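Local coordinates for 39 kDa initiator binding protein (Trichomonas vaginalis, PDB 1Q87) that binds the initiator (Inr) element and probably acts in core promoter recognition, its C-terminal domain forming this chain, at residues 52-55 with 56-60; 61-64 with 65-69; 72-75 with 76-80; 105-108 with 109-112; 121-124 with 125-129. One frame throughout, in Å; residues are numbered along the deposited sequence.

The five contacts follow one another along the chain and are all local. Contacts 1 and 2 occupy successive parts of helix 56-67, their centres 13 Å apart, and contact 3 opens helix 74-84. Contacts 2 and 3 lie 8 Å apart between centres and are joined by K74, which bridges to E61 and E65, and by A64 packing on I78. Contact 4 leads into helix 111-123 and reaches contact 2, 11 Å away between centres, through F67 against Y108 and I111. Contact 5 lies where that same helix ends, about 21 Å from contact 4 and 29 Å from contact 1, centre to centre, and it touches none of the others.

Contact 1 (52-55 with 56-60); sequences GTVM and RDFLI
The ring of F58 meets V54 at a slant, with V54 CB 3.9 Å from F58 CD1. The other flat group, the R56 guanidinium, has I60 CD1 on one face, 3.5 Å above its plane and displaced toward the rim. Around these groups the chain turns almost at right angles from strand 53-55 into helix 56-60 (98° between their directions), with M55 at the N-cap position. V54 and F58 cross at about a right angle, as do V54 and L59. The second methyl of V54, CG2, rests against L59 CB at 3.7 Å and near F58 CD1. F58 swings its ring back to the strand because CG stands anti to its own N (chi1 176°). At the corner itself, L59 N gives a weak bond of 3.3 Å to M55 O. The extended R56 chain carries its charge away from the strand to the carbonyl oxygens of S82 and M85, while W43 of helix 29-47 packs on both V54 and L59. With the guanidinium hydrogen-bonded to carbonyl oxygens away from the corner, the junction between strand and helix is chiefly apolar: V54, L59 and F58 line it, and the one backbone hydrogen bond across it is weak.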
# COMPACT_ATOMS: atom_id res chain seq x y z
N GLY A 52 -1.18 23.14 2.05
CA GLY A 52 -0.13 23.66 1.19
C GLY A 52 0.67 22.55 0.58
O GLY A 52 0.17 21.44 0.43
N THR A 53 1.91 22.84 0.22
CA THR A 53 2.78 21.86 -0.40
C THR A 53 4.16 22.09 0.15
O THR A 53 4.39 23.09 0.82
CB THR A 53 2.85 22.06 -1.93
OG1 THR A 53 3.67 23.21 -2.20
CG2 THR A 53 1.43 22.29 -2.55
N VAL A 54 5.08 21.17 -0.13
CA VAL A 54 6.47 21.29 0.31
C VAL A 54 7.36 20.66 -0.77
O VAL A 54 6.87 19.86 -1.58
CB VAL A 54 6.73 20.57 1.67
CG1 VAL A 54 5.87 21.18 2.73
CG2 VAL A 54 6.40 19.05 1.56
N MET A 55 8.63 21.03 -0.81
CA MET A 55 9.51 20.45 -1.83
C MET A 55 9.50 18.95 -1.64
O MET A 55 9.39 18.46 -0.50
CB MET A 55 10.95 20.98 -1.69
CG MET A 55 11.16 22.44 -2.12
SD MET A 55 10.60 22.74 -3.81
CE MET A 55 8.91 23.23 -3.49
N ARG A 56 9.66 18.23 -2.74
CA ARG A 56 9.63 16.78 -2.73
C ARG A 56 10.59 16.17 -1.73
O ARG A 56 10.20 15.33 -0.93
CB ARG A 56 9.94 16.24 -4.12
CG ARG A 56 9.64 14.75 -4.23
CD ARG A 56 10.05 14.23 -5.55
NE ARG A 56 9.50 12.90 -5.77
CZ ARG A 56 10.18 11.78 -5.59
NH1 ARG A 56 11.44 11.85 -5.19
NH2 ARG A 56 9.59 10.60 -5.81
N ASP A 57 11.85 16.59 -1.78
CA ASP A 57 12.87 16.07 -0.90
C ASP A 57 12.62 16.30 0.58
O ASP A 57 12.92 15.44 1.40
CB ASP A 57 14.23 16.64 -1.29
CG ASP A 57 14.81 15.95 -2.51
OD1 ASP A 57 15.81 16.47 -3.05
OD2 ASP A 57 14.26 14.90 -2.93
N PHE A 58 12.08 17.46 0.92
CA PHE A 58 11.79 17.77 2.30
C PHE A 58 10.74 16.83 2.92
O PHE A 58 10.89 16.41 4.07
CB PHE A 58 11.33 19.23 2.38
CG PHE A 58 10.90 19.66 3.74
CD1 PHE A 58 9.57 19.53 4.15
CD2 PHE A 58 11.80 20.22 4.62
CE1 PHE A 58 9.15 19.95 5.41
CE2 PHE A 58 11.39 20.64 5.86
CZ PHE A 58 10.06 20.51 6.26
N LEU A 59 9.70 16.49 2.15
CA LEU A 59 8.63 15.62 2.62
C LEU A 59 9.14 14.21 2.84
O LEU A 59 8.88 13.60 3.88
CB LEU A 59 7.48 15.56 1.63
CG LEU A 59 6.42 14.58 2.13
CD1 LEU A 59 5.74 15.24 3.29
CD2 LEU A 59 5.41 14.21 1.08
N ILE A 60 9.84 13.71 1.85
CA ILE A 60 10.38 12.38 1.89
C ILE A 60 11.36 12.24 3.06
O ILE A 60 11.37 11.24 3.77
CB ILE A 60 11.05 12.07 0.55
CG1 ILE A 60 9.98 12.01 -0.54
CG2 ILE A 60 11.86 10.77 0.60
CD1 ILE A 60 10.48 11.51 -1.88

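Contact 2 (61-64 with 65-69); sequences EKAA and EYFKQ
E61 and E65 bring their carboxylates together one helical turn apart, the side chains running obliquely past each other and the two planes 72° apart. Their nearest oxygens, E61 OE2 and E65 OE2, are 3.1 Å from each other, a close approach of like charges that would probably be unfavourable by itself. The ammonium group of K74 forms salt bridges to both, to E61 OE1 and E65 OE2, and probably offsets that cost. K62 lies alongside E65, pointing the same way, and its CD comes 4.0 Å from E65 OE1. The K62 ammonium sits near E65 without forming a salt bridge and makes just a long one to E61. Beneath this charged side run the last turns of helix 56-67, where N-H groups reach carbonyls four residues back: E65 N bonds E61 O at 3.1 Å and nearly straight (175°), and K68 N closes the end on A64 O at 2.8 Å. F67 turns to another side of the helix. Its CG is anti to its carbonyl carbon (chi1 -63°), which lays the ring slantwise by the preceding turn, with CG 3.3 Å from A63 O and CE2 3.9 Å from A63 CB. F67 also packs against I42 of helix 29-47 and against L98, F101 and L102 of helix 95-105, while A64 is buried against A77 and I78 of helix 74-84.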
# COMPACT_ATOMS: atom_id res chain seq x y z
N GLU A 61 12.16 13.27 3.29
CA GLU A 61 13.15 13.26 4.36
C GLU A 61 12.44 13.22 5.72
O GLU A 61 12.78 12.39 6.55
CB GLU A 61 14.05 14.49 4.22
CG GLU A 61 15.51 14.27 4.54
CD GLU A 61 15.98 15.08 5.73
OE1 GLU A 61 17.20 15.04 6.02
OE2 GLU A 61 15.14 15.76 6.38
N LYS A 62 11.47 14.11 5.95
CA LYS A 62 10.74 14.10 7.22
C LYS A 62 9.99 12.79 7.40
O LYS A 62 10.00 12.20 8.48
CB LYS A 62 9.74 15.24 7.33
CG LYS A 62 10.37 16.65 7.30
CD LYS A 62 11.52 16.72 8.29
CE LYS A 62 12.26 18.04 8.21
NZ LYS A 62 13.45 18.00 9.12
N ALA A 63 9.36 12.33 6.32
CA ALA A 63 8.59 11.10 6.38
C ALA A 63 9.54 9.93 6.71
O ALA A 63 9.20 9.07 7.53
CB ALA A 63 7.84 10.84 5.07
N ALA A 64 10.73 9.93 6.11
CA ALA A 64 11.66 8.85 6.39
C ALA A 64 11.96 8.78 7.88
O ALA A 64 11.77 7.73 8.53
CB ALA A 64 12.97 9.01 5.58
N GLU A 65 12.38 9.91 8.42
CA GLU A 65 12.73 9.98 9.81
C GLU A 65 11.62 9.46 10.66
O GLU A 65 11.85 8.77 11.64
CB GLU A 65 13.02 11.43 10.23
CG GLU A 65 14.36 12.02 9.82
CD GLU A 65 14.34 13.56 9.82
OE1 GLU A 65 13.53 14.17 10.59
OE2 GLU A 65 15.13 14.16 9.05
N TYR A 66 10.39 9.79 10.30
CA TYR A 66 9.26 9.43 11.13
C TYR A 66 8.68 8.04 10.88
O TYR A 66 8.08 7.47 11.79
CB TYR A 66 8.19 10.49 10.96
CG TYR A 66 6.97 10.38 11.84
CD1 TYR A 66 5.85 9.67 11.43
CD2 TYR A 66 6.90 11.05 13.05
CE1 TYR A 66 4.67 9.65 12.19
CE2 TYR A 66 5.73 11.03 13.83
CZ TYR A 66 4.62 10.33 13.39
OH TYR A 66 3.48 10.29 14.17
N PHE A 67 8.88 7.50 9.68
CA PHE A 67 8.33 6.19 9.34
C PHE A 67 9.33 5.01 9.38
O PHE A 67 8.90 3.87 9.44
CB PHE A 67 7.69 6.21 7.94
CG PHE A 67 6.52 7.14 7.80
CD1 PHE A 67 5.76 7.52 8.88
CD2 PHE A 67 6.15 7.59 6.53
CE1 PHE A 67 4.68 8.33 8.71
CE2 PHE A 67 5.08 8.39 6.35
CZ PHE A 67 4.33 8.77 7.44
N LYS A 68 10.63 5.27 9.29
CA LYS A 68 11.58 4.14 9.31
C LYS A 68 11.58 3.35 10.62
O LYS A 68 10.94 3.71 11.62
CB LYS A 68 13.01 4.62 9.06
CG LYS A 68 13.59 5.54 10.16
CD LYS A 68 14.95 6.06 9.67
CE LYS A 68 15.98 6.19 10.79
NZ LYS A 68 16.17 4.91 11.57
N GLN A 69 12.29 2.24 10.60
CA GLN A 69 12.41 1.42 11.81
C GLN A 69 13.60 1.97 12.58
O GLN A 69 14.49 2.60 11.98
CB GLN A 69 12.69 -0.02 11.45
CG GLN A 69 11.68 -0.60 10.53
CD GLN A 69 10.63 -1.35 11.28
OE1 GLN A 69 9.82 -0.75 12.00
NE2 GLN A 69 10.64 -2.67 11.13

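Contact 3 (72-75 with 76-80); sequences QPKQ and NAIEV
A77, I78 and E79 send their N-H groups back to the carbonyls of P73, K74 and Q75, so the first turn of helix 74-84 starts at once in regular four-residue steps, with P73 at the N-cap position; A77 N to P73 O measures 3.2 Å. As a proline, P73 has no polar side-chain atom to cap the helix, and the side-chain bond at this end comes from the residue before it. Q72 NE2 reaches N76 OD1 at 2.7 Å, in an almost straight bond (167°). The donor lies in the carbonyl plane of the N76 amide, and N76 OD1 is likewise close to the plane of the Q72 amide, although the two amides are turned 45° from each other. Q72 gets there by an extended chain whose CG is anti to its N (chi1 -176°). N76 comes to meet it at about a right angle, and the bond ties the residue before the N-cap to the third residue of the helix. Q72 OE1 accepts from Q69 N, and with both ends of the amide bonded its rotation is probably restricted. I78 packs over the preceding turn: its CG1 is 3.3 Å from K74 O, and its CD1 is 4.1 Å from K74 CG. Q75, bent at chi2, reaches forward along the helix, its NE2 3.1 Å from E79 OE2. The inward side of this turn leans on helix 56-67, where A77 meets A64 and I78 meets I60 and A64, while Q72 and V80 touch M112 and I115 of helix 111-123.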
# COMPACT_ATOMS: atom_id res chain seq x y z
N GLN A 72 16.52 1.00 11.03
CA GLN A 72 16.55 1.18 9.58
C GLN A 72 17.37 2.41 9.20
O GLN A 72 17.19 3.49 9.76
CB GLN A 72 15.11 1.30 9.02
CG GLN A 72 15.02 1.40 7.49
CD GLN A 72 13.59 1.45 6.98
OE1 GLN A 72 12.64 1.58 7.76
NE2 GLN A 72 13.43 1.35 5.66
N PRO A 73 18.32 2.25 8.26
CA PRO A 73 19.12 3.42 7.86
C PRO A 73 18.19 4.49 7.23
O PRO A 73 17.30 4.15 6.43
CB PRO A 73 20.10 2.85 6.84
CG PRO A 73 20.14 1.34 7.15
CD PRO A 73 18.71 1.04 7.52
N LYS A 74 18.39 5.76 7.59
CA LYS A 74 17.57 6.83 7.05
C LYS A 74 17.62 6.87 5.52
O LYS A 74 16.60 7.11 4.87
CB LYS A 74 18.01 8.18 7.61
CG LYS A 74 17.22 9.37 7.09
CD LYS A 74 17.55 10.61 7.92
CE LYS A 74 16.90 11.89 7.40
NZ LYS A 74 17.47 13.10 8.08
N GLN A 75 18.79 6.63 4.96
CA GLN A 75 18.95 6.65 3.51
C GLN A 75 18.09 5.61 2.86
O GLN A 75 17.51 5.85 1.79
CB GLN A 75 20.40 6.43 3.09
CG GLN A 75 21.04 7.69 2.52
CD GLN A 75 20.21 8.32 1.41
OE1 GLN A 75 20.00 9.55 1.40
NE2 GLN A 75 19.73 7.49 0.48
N ASN A 76 18.02 4.45 3.50
CA ASN A 76 17.20 3.38 2.94
C ASN A 76 15.73 3.77 2.90
O ASN A 76 15.08 3.61 1.89
CB ASN A 76 17.35 2.09 3.73
CG ASN A 76 16.37 1.04 3.28
OD1 ASN A 76 15.38 0.76 3.96
ND2 ASN A 76 16.62 0.47 2.13
N ALA A 77 15.24 4.28 4.02
CA ALA A 77 13.85 4.66 4.11
C ALA A 77 13.54 5.71 3.04
O ALA A 77 12.45 5.70 2.46
CB ALA A 77 13.56 5.20 5.50
N ILE A 78 14.51 6.60 2.78
CA ILE A 78 14.35 7.68 1.79
C ILE A 78 14.25 7.10 0.39
O ILE A 78 13.44 7.53 -0.43
CB ILE A 78 15.55 8.65 1.85
CG1 ILE A 78 15.41 9.57 3.05
CG2 ILE A 78 15.62 9.49 0.58
CD1 ILE A 78 16.57 10.54 3.17
N GLU A 79 15.05 6.09 0.11
CA GLU A 79 15.00 5.52 -1.21
C GLU A 79 13.67 4.80 -1.42
O GLU A 79 13.06 4.92 -2.47
CB GLU A 79 16.18 4.57 -1.43
CG GLU A 79 17.51 5.19 -1.04
CD GLU A 79 18.72 4.66 -1.82
OE1 GLU A 79 18.56 3.70 -2.63
OE2 GLU A 79 19.83 5.22 -1.62
N VAL A 80 13.21 4.09 -0.40
CA VAL A 80 11.98 3.34 -0.53
C VAL A 80 10.80 4.28 -0.77
O VAL A 80 10.02 4.10 -1.71
CB VAL A 80 11.69 2.53 0.73
CG1 VAL A 80 10.28 1.89 0.64
CG2 VAL A 80 12.73 1.46 0.91

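Contact 4 (105-108 with 109-112); sequences FGPY and ETIM
F105 and I111 pack across the bend that connects helix 95-105 to helix 111-123, a bend made of two overlapping beta turns, the first beginning at a proline that follows a cis peptide bond. I111 CD1 is 3.3 Å from F105 CB, a tight approach, and the same methyl lies close to the F105 carbonyl. That carbonyl oxygen also receives a CA-H...O contact from I111 CA, 3.3 Å away. The F105 ring itself points onward to I115 and L118. The G106 carbonyl oxygen accepts from K114 NZ of helix 111-123. P107, reached through the cis peptide, starts the first turn: T110 N bonds P107 O at 3.3 Å, coming in from above the carbonyl plane. P107 CB also lies 3.3 Å from E109 OE1. Y108 starts the second turn. I111 N bonds Y108 O in a straight line at the hydrogen (177°), again from above the carbonyl plane, so neither acceptor is approached along a lone pair. The Y108 ring has the E109 backbone N over one face, with Y108 CG 3.2 Å from that atom, and the ring also meets Y66 of helix 56-67. The E109 chain bends at chi2 (73°) and brings its carboxylate back to the ring, the two planes 40° apart, so that E109 OE2 comes to 3.3 Å from Y108 CE2.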
# COMPACT_ATOMS: atom_id res chain seq x y z
N PHE A 105 0.10 1.76 2.35
CA PHE A 105 0.85 0.99 3.34
C PHE A 105 0.78 1.36 4.83
O PHE A 105 1.58 0.87 5.60
CB PHE A 105 2.29 0.97 2.94
CG PHE A 105 2.53 0.46 1.56
CD1 PHE A 105 2.36 -0.90 1.25
CD2 PHE A 105 3.01 1.32 0.58
CE1 PHE A 105 2.67 -1.39 -0.03
CE2 PHE A 105 3.34 0.85 -0.71
CZ PHE A 105 3.17 -0.49 -1.02
N GLY A 106 -0.15 2.22 5.24
CA GLY A 106 -0.27 2.55 6.64
C GLY A 106 -0.99 1.45 7.42
O GLY A 106 -1.45 0.47 6.82
N PRO A 107 -1.15 1.59 8.75
CA PRO A 107 -0.67 2.76 9.53
C PRO A 107 0.84 2.95 9.54
O PRO A 107 1.61 2.04 9.17
CB PRO A 107 -1.20 2.52 10.95
CG PRO A 107 -2.07 1.26 10.86
CD PRO A 107 -1.56 0.50 9.65
N TYR A 108 1.27 4.14 9.95
CA TYR A 108 2.70 4.42 9.96
C TYR A 108 3.50 3.50 10.93
O TYR A 108 4.64 3.18 10.64
CB TYR A 108 2.92 5.90 10.26
CG TYR A 108 3.20 6.21 11.72
CD1 TYR A 108 4.50 6.14 12.22
CD2 TYR A 108 2.17 6.57 12.58
CE1 TYR A 108 4.78 6.42 13.53
CE2 TYR A 108 2.42 6.85 13.90
CZ TYR A 108 3.73 6.77 14.37
OH TYR A 108 4.00 7.01 15.69
N GLU A 109 2.90 3.07 12.04
CA GLU A 109 3.62 2.17 12.96
C GLU A 109 4.25 0.99 12.26
O GLU A 109 5.30 0.53 12.67
CB GLU A 109 2.72 1.59 14.05
CG GLU A 109 2.29 2.60 15.12
CD GLU A 109 1.25 3.59 14.60
OE1 GLU A 109 0.85 3.49 13.41
OE2 GLU A 109 0.80 4.45 15.39
N THR A 110 3.61 0.45 11.22
CA THR A 110 4.23 -0.70 10.56
C THR A 110 4.39 -0.51 9.04
O THR A 110 4.54 -1.48 8.29
CB THR A 110 3.45 -2.01 10.92
OG1 THR A 110 2.07 -1.87 10.59
CG2 THR A 110 3.56 -2.29 12.47
N ILE A 111 4.46 0.74 8.61
CA ILE A 111 4.50 0.98 7.19
C ILE A 111 5.56 0.24 6.42
O ILE A 111 5.31 -0.27 5.31
CB ILE A 111 4.56 2.48 6.89
CG1 ILE A 111 4.50 2.68 5.37
CG2 ILE A 111 5.79 3.13 7.52
CD1 ILE A 111 3.30 3.44 4.95
N MET A 112 6.74 0.15 6.99
CA MET A 112 7.83 -0.52 6.30
C MET A 112 7.69 -2.03 6.27
O MET A 112 8.31 -2.70 5.47
CB MET A 112 9.13 -0.08 6.93
CG MET A 112 9.41 1.38 6.67
SD MET A 112 10.02 1.62 5.01
CE MET A 112 9.00 2.81 4.48

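Contact 5 (121-124 with 125-129); sequences ISNN and KGHWL
The carbonyl oxygen of S122 takes two N-H groups from the returning chain, both in weak bonds: K125 N at 3.2 Å and H127 N at 2.7 Å, the latter well off straight. The hydroxyl of the same serine faces further along. S122 OG, anti to its backbone N (chi1 163°), accepts from L129 N at 3.1 Å with an angle of 161°, so a single residue holds three points of the segment that follows it. The indole of W128 turns a face to S122, whose CB sits over the five-membered ring in a CH-pi contact, 4.0 Å from its centroid and 16° from the ring normal, with L129 CB also over one of the indole faces. I121 CG2 approaches the indole differently, at its edge, 4.4 Å from W128 CZ2. All this happens where helix 111-123 ends and the loop toward strand 147-151 begins. G126 and H127 both have positive phi, and W128 continues into a backbone bond with G148. K125 doubles back alongside I121, pointing the same way, and its CG comes 3.2 Å from I121 O. On the outer side of the turn, H127 has N123 O above one ring face, offset toward the rim, while the N123 amide stands nearly perpendicular to that ring. W128 is buried against L118, L158 and F197, and its NE1, which lies 3.6 Å from S122 CA, has no polar partner in the model.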
# COMPACT_ATOMS: atom_id res chain seq x y z
N ILE A 121 6.77 -10.02 -2.68
CA ILE A 121 5.91 -10.89 -3.51
C ILE A 121 6.09 -10.59 -5.00
O ILE A 121 6.36 -11.48 -5.79
CB ILE A 121 4.42 -10.67 -3.17
CG1 ILE A 121 4.19 -10.84 -1.68
CG2 ILE A 121 3.58 -11.64 -3.92
CD1 ILE A 121 4.66 -12.15 -1.14
N SER A 122 5.93 -9.32 -5.37
CA SER A 122 6.07 -8.92 -6.76
C SER A 122 7.48 -9.13 -7.30
O SER A 122 7.66 -9.39 -8.49
CB SER A 122 5.68 -7.44 -6.93
OG SER A 122 6.15 -6.89 -8.16
N ASN A 123 8.48 -9.00 -6.43
CA ASN A 123 9.86 -9.18 -6.85
C ASN A 123 10.12 -10.64 -7.20
O ASN A 123 11.07 -10.94 -7.92
CB ASN A 123 10.85 -8.72 -5.77
CG ASN A 123 11.06 -7.21 -5.77
OD1 ASN A 123 11.47 -6.62 -6.78
ND2 ASN A 123 10.79 -6.57 -4.64
N ASN A 124 9.26 -11.53 -6.70
CA ASN A 124 9.40 -12.96 -6.95
C ASN A 124 8.42 -13.49 -7.98
O ASN A 124 8.39 -14.68 -8.24
CB ASN A 124 9.20 -13.76 -5.66
CG ASN A 124 10.26 -13.47 -4.63
OD1 ASN A 124 11.43 -13.21 -4.96
ND2 ASN A 124 9.88 -13.54 -3.36
N LYS A 125 7.61 -12.62 -8.57
CA LYS A 125 6.60 -13.04 -9.54
C LYS A 125 6.59 -12.17 -10.79
O LYS A 125 5.54 -11.70 -11.22
CB LYS A 125 5.21 -13.02 -8.88
CG LYS A 125 5.12 -13.80 -7.57
CD LYS A 125 4.20 -15.01 -7.71
CE LYS A 125 2.79 -14.75 -7.17
NZ LYS A 125 2.65 -15.22 -5.75
N GLY A 126 7.77 -11.95 -11.36
CA GLY A 126 7.87 -11.15 -12.57
C GLY A 126 7.76 -9.64 -12.43
O GLY A 126 7.61 -8.94 -13.43
N HIS A 127 7.84 -9.13 -11.20
CA HIS A 127 7.77 -7.69 -10.95
C HIS A 127 6.56 -7.04 -11.60
O HIS A 127 6.68 -6.22 -12.50
CB HIS A 127 9.03 -6.99 -11.47
CG HIS A 127 10.29 -7.78 -11.27
ND1 HIS A 127 11.34 -7.33 -10.51
CD2 HIS A 127 10.68 -8.98 -11.78
CE1 HIS A 127 12.33 -8.21 -10.56
NE2 HIS A 127 11.96 -9.22 -11.33
N TRP A 128 5.38 -7.39 -11.12
CA TRP A 128 4.17 -6.83 -11.68
C TRP A 128 3.75 -5.49 -11.06
O TRP A 128 3.13 -4.69 -11.76
CB TRP A 128 3.01 -7.84 -11.57
CG TRP A 128 2.88 -8.51 -10.23
CD1 TRP A 128 3.47 -9.69 -9.82
CD2 TRP A 128 2.14 -8.03 -9.09
NE1 TRP A 128 3.13 -9.96 -8.51
CE2 TRP A 128 2.32 -8.95 -8.04
CE3 TRP A 128 1.34 -6.90 -8.87
CZ2 TRP A 128 1.73 -8.78 -6.78
CZ3 TRP A 128 0.76 -6.72 -7.60
CH2 TRP A 128 0.96 -7.65 -6.59
N LEU A 129 4.09 -5.25 -9.79
CA LEU A 129 3.73 -4.00 -9.09
C LEU A 129 4.38 -2.74 -9.67
O LEU A 129 5.57 -2.73 -10.00
CB LEU A 129 4.10 -4.10 -7.60
CG LEU A 129 3.59 -3.00 -6.64
CD1 LEU A 129 2.10 -3.05 -6.49
CD2 LEU A 129 4.20 -3.19 -5.28